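Local coordinates for protein DivIVA (Staphylococcus aureus, PDB 7O39) that probably acts in cell division as a coiled-coil protein of the divisome, this chain being the N-terminal domain of that protein, at residues Glu8-Glu13 and Phe29-Ser34. Numbering follows the deposited sequence.
Sequences EIKNKE and FLEQLS
I9 packs on L30 and S34. The contact lays the short N-terminal helix 6-11 against the long helix 23-53 of the DivIVA N-terminal domain, close to the start of the predicted coiled coil. I9 does most of the work, and its two branches divide the surface between them. CG2, anti to the backbone N, faces one turn of the long helix. I9 CG2 lies 3.7 Å from the backbone O of L30 and 3.9 Å from L30 CB. That carbonyl is already engaged, because S34 N donates to L30 O at 2.9 Å. CG1 leaves on the other side, beside the backbone N with chi1 -68°, and its extended end carries CD1 to the next turn. There I9 CD1 rests against S34 CB at 3.8 Å, with S34 OG 4.0 Å from the same methyl. I9 is buried, and it also packs on F4 of its own chain and on L33 of the second subunit. L30 packs on its counterpart in that subunit, so the contact lies beside the dimer interface. The ring of F29 makes a cation-pi contact with K12 of the second subunit.

K10 follows at the exposed border. Its stretched chain brings K10 CE to 4.4 Å from E31 CG. Attraction between the two charges is at most long-range, because K10 NZ stays 5.0 Å from E31 OE2.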
loop_
_atom_site.group_PDB
_atom_site.type_symbol
_atom_site.label_atom_id
_atom_site.label_comp_id
_atom_site.label_asym_id
_atom_site.label_seq_id
_atom_site.Cartn_x
_atom_site.Cartn_y
_atom_site.Cartn_z
ATOM N N GLU A 8 9.380 -2.692 6.414
ATOM C CA GLU A 8 8.293 -3.197 7.249
ATOM C C GLU A 8 7.309 -4.016 6.419
ATOM O O GLU A 8 6.842 -5.077 6.853
ATOM C CB GLU A 8 7.571 -2.035 7.940
ATOM C CG GLU A 8 8.299 -1.471 9.170
ATOM C CD GLU A 8 7.744 -0.127 9.626
ATOM O OE1 GLU A 8 6.855 0.420 8.939
ATOM O OE2 GLU A 8 8.197 0.383 10.677
ATOM N N ILE A 9 6.971 -3.527 5.229
ATOM C CA ILE A 9 6.014 -4.227 4.379
ATOM C C ILE A 9 6.586 -5.556 3.927
ATOM O O ILE A 9 5.925 -6.597 4.006
ATOM C CB ILE A 9 5.626 -3.344 3.181
ATOM C CG1 ILE A 9 4.822 -2.142 3.670
ATOM C CG2 ILE A 9 4.864 -4.161 2.129
ATOM C CD1 ILE A 9 4.563 -1.100 2.612
ATOM N N LYS A 10 7.823 -5.543 3.439
ATOM C CA LYS A 10 8.394 -6.753 2.870
ATOM C C LYS A 10 8.730 -7.784 3.941
ATOM O O LYS A 10 8.732 -8.985 3.655
ATOM C CB LYS A 10 9.616 -6.380 2.033
ATOM C CG LYS A 10 9.252 -5.497 0.844
ATOM C CD LYS A 10 10.459 -5.123 -0.001
ATOM C CE LYS A 10 10.195 -3.857 -0.805
ATOM N NZ LYS A 10 11.454 -3.152 -1.167
ATOM N N ASN A 11 8.984 -7.348 5.173
ATOM C CA ASN A 11 9.360 -8.243 6.260
ATOM C C ASN A 11 8.173 -8.721 7.084
ATOM O O ASN A 11 8.361 -9.536 7.994
ATOM C CB ASN A 11 10.361 -7.552 7.188
ATOM C CG ASN A 11 11.662 -7.240 6.498
ATOM O OD1 ASN A 11 11.923 -7.735 5.398
ATOM N ND2 ASN A 11 12.493 -6.416 7.134
ATOM N N LYS A 12 6.973 -8.229 6.804
ATOM C CA LYS A 12 5.789 -8.674 7.523
ATOM C C LYS A 12 5.654 -10.182 7.377
ATOM O O LYS A 12 5.766 -10.722 6.273
ATOM C CB LYS A 12 4.568 -7.972 6.935
ATOM C CG LYS A 12 3.225 -8.431 7.437
ATOM C CD LYS A 12 2.918 -7.863 8.785
ATOM C CE LYS A 12 1.574 -8.336 9.291
ATOM N NZ LYS A 12 1.398 -7.878 10.688
ATOM N N GLU A 13 5.427 -10.865 8.492
ATOM C CA GLU A 13 5.274 -12.311 8.506
ATOM C C GLU A 13 3.802 -12.685 8.612
ATOM O O GLU A 13 3.008 -11.996 9.257
ATOM C CB GLU A 13 6.032 -12.906 9.694
ATOM C CG GLU A 13 7.524 -12.614 9.685
ATOM C CD GLU A 13 8.340 -13.696 10.372
ATOM O OE1 GLU A 13 7.750 -14.513 11.111
ATOM O OE2 GLU A 13 9.573 -13.725 10.178
ATOM N N PHE A 29 2.863 -8.651 -4.791
ATOM C CA PHE A 29 1.857 -7.598 -4.709
ATOM C C PHE A 29 2.203 -6.600 -3.617
ATOM O O PHE A 29 2.046 -5.386 -3.804
ATOM C CB PHE A 29 0.483 -8.215 -4.459
ATOM C CG PHE A 29 -0.657 -7.246 -4.616
ATOM C CD1 PHE A 29 -0.898 -6.620 -5.829
ATOM C CD2 PHE A 29 -1.498 -6.970 -3.552
ATOM C CE1 PHE A 29 -1.946 -5.727 -5.968
ATOM C CE2 PHE A 29 -2.553 -6.091 -3.695
ATOM C CZ PHE A 29 -2.773 -5.470 -4.898
ATOM N N LEU A 30 2.698 -7.084 -2.474
ATOM C CA LEU A 30 3.123 -6.179 -1.415
ATOM C C LEU A 30 4.258 -5.278 -1.884
ATOM O O LEU A 30 4.300 -4.092 -1.531
ATOM C CB LEU A 30 3.541 -6.985 -0.186
ATOM C CG LEU A 30 2.410 -7.714 0.540
ATOM C CD1 LEU A 30 3.012 -8.525 1.667
ATOM C CD2 LEU A 30 1.351 -6.754 1.068
ATOM N N GLU A 31 5.173 -5.810 -2.697
ATOM C CA GLU A 31 6.239 -4.976 -3.250
ATOM C C GLU A 31 5.668 -3.863 -4.129
ATOM O O GLU A 31 6.122 -2.714 -4.063
ATOM C CB GLU A 31 7.230 -5.845 -4.031
ATOM C CG GLU A 31 8.423 -5.105 -4.627
ATOM C CD GLU A 31 9.393 -6.034 -5.341
ATOM O OE1 GLU A 31 8.959 -7.095 -5.836
ATOM O OE2 GLU A 31 10.593 -5.695 -5.414
ATOM N N GLN A 32 4.654 -4.182 -4.936
ATOM C CA GLN A 32 4.009 -3.164 -5.763
ATOM C C GLN A 32 3.332 -2.102 -4.907
ATOM O O GLN A 32 3.399 -0.903 -5.222
ATOM C CB GLN A 32 3.003 -3.813 -6.707
ATOM C CG GLN A 32 3.631 -4.682 -7.792
ATOM C CD GLN A 32 2.594 -5.237 -8.743
ATOM O OE1 GLN A 32 1.705 -5.991 -8.341
ATOM N NE2 GLN A 32 2.698 -4.860 -10.010
ATOM N N LEU A 33 2.658 -2.514 -3.831
ATOM C CA LEU A 33 2.003 -1.535 -2.970
ATOM C C LEU A 33 3.023 -0.651 -2.266
ATOM O O LEU A 33 2.802 0.561 -2.118
ATOM C CB LEU A 33 1.093 -2.223 -1.955
ATOM C CG LEU A 33 -0.103 -2.959 -2.568
ATOM C CD1 LEU A 33 -0.964 -3.574 -1.475
ATOM C CD2 LEU A 33 -0.943 -2.060 -3.467
ATOM N N SER A 34 4.150 -1.222 -1.842
ATOM C CA SER A 34 5.200 -0.409 -1.232
ATOM C C SER A 34 5.718 0.641 -2.207
ATOM O O SER A 34 5.916 1.805 -1.837
ATOM C CB SER A 34 6.340 -1.292 -0.743
ATOM O OG SER A 34 7.351 -0.476 -0.184
#